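Local coordinates for endo-beta-1,4-glucanase (Bacillus licheniformis, PDB 2JEN), which probably hydrolyses the beta-1,4-glucan backbone of xyloglucan and cellulose in plant cell walls, as a family 12 glycoside hydrolase, at residues 44-49 and 92-97; 106-111 and 233-238. The protein carries 1 engineered substitution. All blocks are in the same frame, centred on the assembly; numbering follows the deposited sequence. Where two conformers were deposited one is given.

In the fold
Both contacts pair antiparallel strands of the same large sheet of the GH12 beta-sandwich, and both are largely buried. They meet through strand 234-244, which neighbours 91-95 and holds residues 234-238 of contact 2. The backbone N of S94 lies 2.9 Å from the O of V238, a probable hydrogen bond. Contact 1 lies about 11 Å from the chain centre and runs into the glycan pocket; its chemistry there is aromatic and polar, with ordered water. Contact 2, about 14 Å from the centre, is further from the sugars. Its F108 end is apolar and buried, while its R111 and Y234 end is partly exposed.

Contact 1 of 2, residues 44-49 and 92-97; sequences KKYYIF and IVSGWH. With GLC (alpha-D-glucopyranose), chain B; SO4 (sulfate ion), chain H.
The glycan pocket begins at the end of this strand pair, where F49 meets H97. The F49 ring edge points at the H97 ring face, offset, with planes at 64° and F49 CE2 3.6 Å from H97 CD2. H97 NE2 donates to O3 of the bound glucose at 2.8 Å. The other ring nitrogen, H97 ND1, is hydrogen-bonded to E239 OE2, so both nitrogens have a partner. Strands 46-49 and 92-95 run antiparallel. Y47 and V93 form the hydrogen-bonded pair: V93 N gives to Y47 O at 2.9 Å, and Y47 N to V93 O at 3.2 Å. CG of Y47 sits between its backbone N and carbonyl carbon (chi1 53°), which lays the ring alongside V93. V93 CB stands over one ring face, 3.9 Å from the Y47 centroid, a CH-pi contact. Y47 OH touches H97 CB and shares a water, at 2.8 Å from OH, with the carbonyl O of G95. A leucine in place of this tyrosine would probably leave the water without its hydroxyl partner and V93 without an aromatic face to lie against. On the other side of the sheet, S94 CB meets the Y46 ring edge 3.7 Å from CD1, and Y46 OH bonds to D257. Here I48 and I92 pack on M73 and W75 of strand 72-79. Strand 38-41 pairs with 46-49, and strand 234-244 flanks 91-95.

Contact 2 of 2, residues 106-111 and 233-238; sequences SGFPTR and KYVSSV
The R111 chain runs extended from CG to NE (chi2 -179°), which carries it across the Y234 ring. Y234 has its CG anti to its own carbonyl carbon (chi1 -70°), and its ring leans toward strand 110-111. R111 CG lies over one ring face, 3.7 Å from the Y234 centroid, a CH-pi contact. R111 CB is closer to the rim, 3.4 Å from Y234 CE2. The guanidinium is nearly parallel to the ring, with planes 15° apart, and Y234 OH lies over one of its faces. R111 NE does not bond to that hydroxyl; it donates to the carbonyl O of T232. The pair is partly exposed.

The backbones pair antiparallel in the GH12 beta-sandwich: T110 and V235 are the hydrogen-bonded pair, R111 and Y234 the non-hydrogen-bonded pair next to it. V235 N gives to T110 O at 2.8 Å, and T110 N to V235 O at 3.1 Å. The T110 and V235 side chains lie side by side, with T110 CG2 4.0 Å from V235 CB. Just before the strand, P109 follows a cis peptide bond, and its CA makes a CA-H...O contact with V235 O.

F108 fills the buried end. Its CZ meets V238 CG2 at 3.5 Å and its CE1 meets V235 CG1 at 3.7 Å. The backbone N of S237 lies over one face of the ring. An ST turn leads into F108: S106 OG accepts from F108 N at 3.3 Å. S236 and S237 form a classic beta bulge opposite W139. F108 and V238 also pack on V258 of strand 247-260, and V235 on I138 and L140 of strand 131-141.

Contact 1 of 2, residues 44-49 and 92-97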
loop_
_atom_site.group_PDB
_atom_site.type_symbol
_atom_site.label_atom_id
_atom_site.label_comp_id
_atom_site.label_asym_id
_atom_site.label_seq_id
_atom_site.Cartn_x
_atom_site.Cartn_y
_atom_site.Cartn_z
ATOM N N LYS A 44 -9.688 -4.857 -27.978
ATOM C CA LYS A 44 -9.331 -3.451 -27.888
ATOM C C LYS A 44 -10.411 -2.495 -28.434
ATOM O O LYS A 44 -10.118 -1.338 -28.670
ATOM C CB LYS A 44 -7.962 -3.114 -28.464
ATOM C CG LYS A 44 -6.801 -3.861 -27.847
ATOM C CD LYS A 44 -5.462 -3.434 -28.376
ATOM C CE LYS A 44 -4.987 -2.081 -27.892
ATOM N NZ LYS A 44 -3.635 -1.672 -28.406
ATOM N N LYS A 45 -11.652 -2.953 -28.512
ATOM C CA LYS A 45 -12.772 -2.053 -28.855
ATOM C C LYS A 45 -13.054 -1.083 -27.716
ATOM O O LYS A 45 -13.501 0.032 -27.943
ATOM C CB LYS A 45 -14.033 -2.879 -29.125
ATOM C CG LYS A 45 -15.219 -2.075 -29.652
ATOM C CD LYS A 45 -16.444 -2.979 -29.797
ATOM C CE LYS A 45 -17.686 -2.148 -30.105
ATOM N NZ LYS A 45 -18.938 -2.951 -30.217
ATOM N N TYR A 46 -12.772 -1.520 -26.502
ATOM C CA TYR A 46 -13.004 -0.698 -25.307
ATOM C C TYR A 46 -11.772 -0.678 -24.456
ATOM O O TYR A 46 -10.938 -1.583 -24.512
ATOM C CB TYR A 46 -14.125 -1.294 -24.460
ATOM C CG TYR A 46 -15.400 -1.665 -25.185
ATOM C CD1 TYR A 46 -16.132 -0.736 -25.913
ATOM C CD2 TYR A 46 -15.895 -2.948 -25.105
ATOM C CE1 TYR A 46 -17.332 -1.101 -26.535
ATOM C CE2 TYR A 46 -17.060 -3.314 -25.719
ATOM C CZ TYR A 46 -17.778 -2.386 -26.427
ATOM O OH TYR A 46 -18.965 -2.757 -27.043
ATOM N N TYR A 47 -11.698 0.317 -23.582
ATOM C CA TYR A 47 -10.786 0.210 -22.418
ATOM C C TYR A 47 -11.393 0.840 -21.220
ATOM O O TYR A 47 -12.118 1.829 -21.306
ATOM C CB TYR A 47 -9.397 0.812 -22.694
ATOM C CG TYR A 47 -9.366 2.240 -23.209
ATOM C CD1 TYR A 47 -9.451 2.514 -24.564
ATOM C CD2 TYR A 47 -9.203 3.324 -22.335
ATOM C CE1 TYR A 47 -9.379 3.822 -25.017
ATOM C CE2 TYR A 47 -9.116 4.632 -22.824
ATOM C CZ TYR A 47 -9.234 4.870 -24.159
ATOM O OH TYR A 47 -9.112 6.162 -24.635
ATOM N N ILE A 48 -11.117 0.244 -20.076
ATOM C CA ILE A 48 -11.369 0.879 -18.796
ATOM C C ILE A 48 -10.214 1.864 -18.606
ATOM O O ILE A 48 -9.059 1.532 -18.832
ATOM C CB ILE A 48 -11.457 -0.130 -17.616
ATOM C CG1 ILE A 48 -12.294 -1.376 -17.982
ATOM C CG2 ILE A 48 -11.992 0.564 -16.393
ATOM C CD1 ILE A 48 -12.335 -2.445 -16.907
ATOM N N PHE A 49 -10.559 3.051 -18.171
ATOM C CA PHE A 49 -9.623 4.173 -18.111
ATOM C C PHE A 49 -9.598 4.797 -16.715
ATOM O O PHE A 49 -10.632 5.216 -16.188
ATOM C CB PHE A 49 -10.093 5.225 -19.136
ATOM C CG PHE A 49 -9.168 6.407 -19.340
ATOM C CD1 PHE A 49 -7.789 6.282 -19.312
ATOM C CD2 PHE A 49 -9.706 7.632 -19.645
ATOM C CE1 PHE A 49 -6.970 7.385 -19.546
ATOM C CE2 PHE A 49 -8.880 8.724 -19.850
ATOM C CZ PHE A 49 -7.532 8.601 -19.813
ATOM N N ILE A 92 -15.406 3.430 -18.798
ATOM C CA ILE A 92 -15.125 2.674 -20.011
ATOM C C ILE A 92 -15.240 3.611 -21.196
ATOM O O ILE A 92 -16.219 4.339 -21.299
ATOM C CB ILE A 92 -16.085 1.488 -20.192
ATOM C CG1 ILE A 92 -16.064 0.588 -18.968
ATOM C CG2 ILE A 92 -15.749 0.738 -21.480
ATOM C CD1 ILE A 92 -17.226 -0.462 -18.946
ATOM N N VAL A 93 -14.276 3.533 -22.112
ATOM C CA VAL A 93 -14.221 4.357 -23.334
ATOM C C VAL A 93 -14.443 3.448 -24.508
ATOM O O VAL A 93 -13.719 2.469 -24.685
ATOM C CB VAL A 93 -12.870 5.106 -23.461
ATOM C CG1 VAL A 93 -12.727 5.840 -24.798
ATOM C CG2 VAL A 93 -12.685 6.053 -22.294
ATOM N N SER A 94 -15.337 3.843 -25.414
ATOM C CA SER A 94 -15.358 3.410 -26.811
ATOM C C SER A 94 -15.167 4.575 -27.736
ATOM O O SER A 94 -15.870 5.562 -27.594
ATOM C CB SER A 94 -16.699 2.732 -27.097
ATOM O OG SER A 94 -16.618 2.100 -28.367
ATOM N N GLY A 95 -14.233 4.479 -28.663
ATOM C CA GLY A 95 -13.934 5.556 -29.572
ATOM C C GLY A 95 -12.740 6.348 -29.167
ATOM O O GLY A 95 -11.684 5.795 -28.835
ATOM N N TRP A 96 -12.893 7.663 -29.229
ATOM C CA TRP A 96 -11.820 8.612 -28.984
ATOM C C TRP A 96 -11.805 9.109 -27.521
ATOM O O TRP A 96 -12.844 9.246 -26.891
ATOM C CB TRP A 96 -11.996 9.802 -29.955
ATOM C CG TRP A 96 -11.173 11.016 -29.722
ATOM C CD1 TRP A 96 -10.014 11.342 -30.333
ATOM C CD2 TRP A 96 -11.507 12.130 -28.872
ATOM N NE1 TRP A 96 -9.563 12.551 -29.897
ATOM C CE2 TRP A 96 -10.459 13.065 -28.991
ATOM C CE3 TRP A 96 -12.555 12.398 -27.987
ATOM C CZ2 TRP A 96 -10.462 14.278 -28.308
ATOM C CZ3 TRP A 96 -12.543 13.565 -27.268
ATOM C CH2 TRP A 96 -11.507 14.497 -27.432
ATOM N N HIS A 97 -10.630 9.436 -26.980
ATOM C CA HIS A 97 -10.572 10.212 -25.739
ATOM C C HIS A 97 -9.232 10.932 -25.648
ATOM O O HIS A 97 -8.284 10.450 -25.040
ATOM C CB HIS A 97 -10.789 9.364 -24.489
ATOM C CG HIS A 97 -10.948 10.206 -23.265
ATOM N ND1 HIS A 97 -12.188 10.597 -22.807
ATOM C CD2 HIS A 97 -10.032 10.830 -22.488
ATOM C CE1 HIS A 97 -12.014 11.408 -21.774
ATOM N NE2 HIS A 97 -10.715 11.569 -21.560
HETATM C C1 GLC B . -13.442 15.546 -18.946
HETATM C C2 GLC B . -12.555 14.443 -19.487
HETATM C C3 GLC B . -11.099 14.781 -19.286
HETATM C C4 GLC B . -10.841 16.142 -19.930
HETATM C C5 GLC B . -11.780 17.191 -19.310
HETATM C C6 GLC B . -11.606 18.521 -20.057
HETATM O O2 GLC B . -12.855 13.163 -18.931
HETATM O O3 GLC B . -10.295 13.701 -19.791
HETATM O O4 GLC B . -9.529 16.578 -19.721
HETATM O O5 GLC B . -13.114 16.795 -19.559
HETATM O O6 GLC B . -10.967 19.478 -19.242
HETATM S S SO4 H . -2.205 -4.786 -30.100
HETATM O O1 SO4 H . -0.949 -5.321 -30.649
HETATM O O2 SO4 H . -1.978 -3.466 -29.501
HETATM O O3 SO4 H . -3.140 -4.630 -31.218
HETATM O O4 SO4 H . -2.812 -5.600 -29.086
HETATM O O HOH W 1 -9.385 6.250 -27.398
HETATM O O HOH W 2 -6.994 8.433 -23.486
#

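Contact 2 of 2, residues 106-111 and 233-238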
loop_
_atom_site.group_PDB
_atom_site.type_symbol
_atom_site.label_atom_id
_atom_site.label_comp_id
_atom_site.label_asym_id
_atom_site.label_seq_id
_atom_site.Cartn_x
_atom_site.Cartn_y
_atom_site.Cartn_z
ATOM N N SER A 106 -14.820 0.236 -32.933
ATOM C CA SER A 106 -15.828 0.898 -32.137
ATOM C C SER A 106 -17.015 1.376 -32.957
ATOM O O SER A 106 -18.106 1.527 -32.457
ATOM C CB SER A 106 -15.200 2.085 -31.396
ATOM O OG SER A 106 -14.635 3.052 -32.264
ATOM N N GLY A 107 -16.764 1.646 -34.225
ATOM C CA GLY A 107 -17.752 2.282 -35.075
ATOM C C GLY A 107 -17.717 3.798 -35.072
ATOM O O GLY A 107 -18.491 4.449 -35.790
ATOM N N PHE A 108 -16.783 4.394 -34.321
ATOM C CA PHE A 108 -16.593 5.852 -34.303
ATOM C C PHE A 108 -15.427 6.205 -35.197
ATOM O O PHE A 108 -14.472 5.425 -35.326
ATOM C CB PHE A 108 -16.404 6.339 -32.853
ATOM C CG PHE A 108 -17.554 5.977 -31.982
ATOM C CD1 PHE A 108 -18.807 6.518 -32.224
ATOM C CD2 PHE A 108 -17.440 5.014 -30.983
ATOM C CE1 PHE A 108 -19.882 6.122 -31.475
ATOM C CE2 PHE A 108 -18.498 4.647 -30.225
ATOM C CZ PHE A 108 -19.751 5.195 -30.489
ATOM N N PRO A 109 -15.477 7.368 -35.857
ATOM C CA PRO A 109 -16.542 8.375 -35.765
ATOM C C PRO A 109 -17.715 8.056 -36.663
ATOM O O PRO A 109 -17.550 7.348 -37.655
ATOM C CB PRO A 109 -15.838 9.646 -36.258
ATOM C CG PRO A 109 -14.894 9.140 -37.269
ATOM C CD PRO A 109 -14.395 7.813 -36.739
ATOM N N THR A 110 -18.900 8.532 -36.282
ATOM C CA THR A 110 -20.100 8.392 -37.085
ATOM C C THR A 110 -20.797 9.736 -37.188
ATOM O O THR A 110 -21.094 10.380 -36.181
ATOM C CB THR A 110 -21.026 7.271 -36.535
ATOM O OG1 THR A 110 -22.138 7.038 -37.415
ATOM C CG2 THR A 110 -21.577 7.504 -35.159
ATOM N N ARG A 111 -21.104 10.138 -38.417
ATOM C CA ARG A 111 -21.699 11.431 -38.648
ATOM C C ARG A 111 -23.179 11.387 -38.319
ATOM O O ARG A 111 -23.877 10.459 -38.693
ATOM C CB ARG A 111 -21.503 11.884 -40.087
ATOM C CG ARG A 111 -21.413 13.394 -40.177
ATOM C CD ARG A 111 -21.245 13.941 -41.566
ATOM N NE ARG A 111 -20.633 15.273 -41.519
ATOM C CZ ARG A 111 -20.179 15.930 -42.580
ATOM N NH1 ARG A 111 -20.247 15.379 -43.797
ATOM N NH2 ARG A 111 -19.604 17.116 -42.424
ATOM N N LYS A 233 -22.190 17.170 -37.426
ATOM C CA LYS A 233 -21.187 16.756 -36.458
ATOM C C LYS A 233 -21.074 15.239 -36.370
ATOM O O LYS A 233 -21.975 14.476 -36.732
ATOM C CB LYS A 233 -21.446 17.410 -35.109
ATOM C CG LYS A 233 -21.141 18.886 -35.159
ATOM C CD LYS A 233 -21.647 19.565 -33.942
ATOM C CE LYS A 233 -21.157 20.986 -33.858
ATOM N NZ LYS A 233 -21.657 21.650 -32.615
ATOM N N TYR A 234 -19.919 14.830 -35.891
ATOM C CA TYR A 234 -19.590 13.419 -35.705
ATOM C C TYR A 234 -19.643 13.034 -34.249
ATOM O O TYR A 234 -19.126 13.763 -33.396
ATOM C CB TYR A 234 -18.152 13.155 -36.191
ATOM C CG TYR A 234 -18.013 13.240 -37.678
ATOM C CD1 TYR A 234 -17.723 14.449 -38.286
ATOM C CD2 TYR A 234 -18.169 12.116 -38.470
ATOM C CE1 TYR A 234 -17.609 14.529 -39.679
ATOM C CE2 TYR A 234 -18.083 12.203 -39.868
ATOM C CZ TYR A 234 -17.774 13.400 -40.438
ATOM O OH TYR A 234 -17.666 13.487 -41.822
ATOM N N VAL A 235 -20.225 11.861 -33.958
ATOM C CA VAL A 235 -20.033 11.256 -32.654
ATOM C C VAL A 235 -18.658 10.579 -32.638
ATOM O O VAL A 235 -18.343 9.750 -33.489
ATOM C CB VAL A 235 -21.148 10.270 -32.305
ATOM C CG1 VAL A 235 -20.898 9.615 -30.943
ATOM C CG2 VAL A 235 -22.546 10.932 -32.396
ATOM N N SER A 236 -17.823 10.984 -31.684
ATOM C CA SER A 236 -16.442 10.535 -31.575
ATOM C C SER A 236 -16.235 9.437 -30.529
ATOM O O SER A 236 -15.298 8.672 -30.637
ATOM C CB SER A 236 -15.547 11.705 -31.211
ATOM O OG SER A 236 -15.727 12.755 -32.121
ATOM N N SER A 237 -17.100 9.394 -29.532
ATOM C CA SER A 237 -16.892 8.567 -28.332
ATOM C C SER A 237 -18.205 8.318 -27.651
ATOM O O SER A 237 -19.037 9.225 -27.582
ATOM C CB SER A 237 -15.948 9.381 -27.406
ATOM O OG SER A 237 -15.668 8.753 -26.189
ATOM N N VAL A 238 -18.365 7.123 -27.053
ATOM C CA VAL A 238 -19.351 6.857 -26.022
ATOM C C VAL A 238 -18.588 6.259 -24.860
ATOM O O VAL A 238 -17.902 5.240 -25.013
ATOM C CB VAL A 238 -20.469 5.914 -26.482
ATOM C CG1 VAL A 238 -21.375 5.522 -25.340
ATOM C CG2 VAL A 238 -21.262 6.561 -27.638
#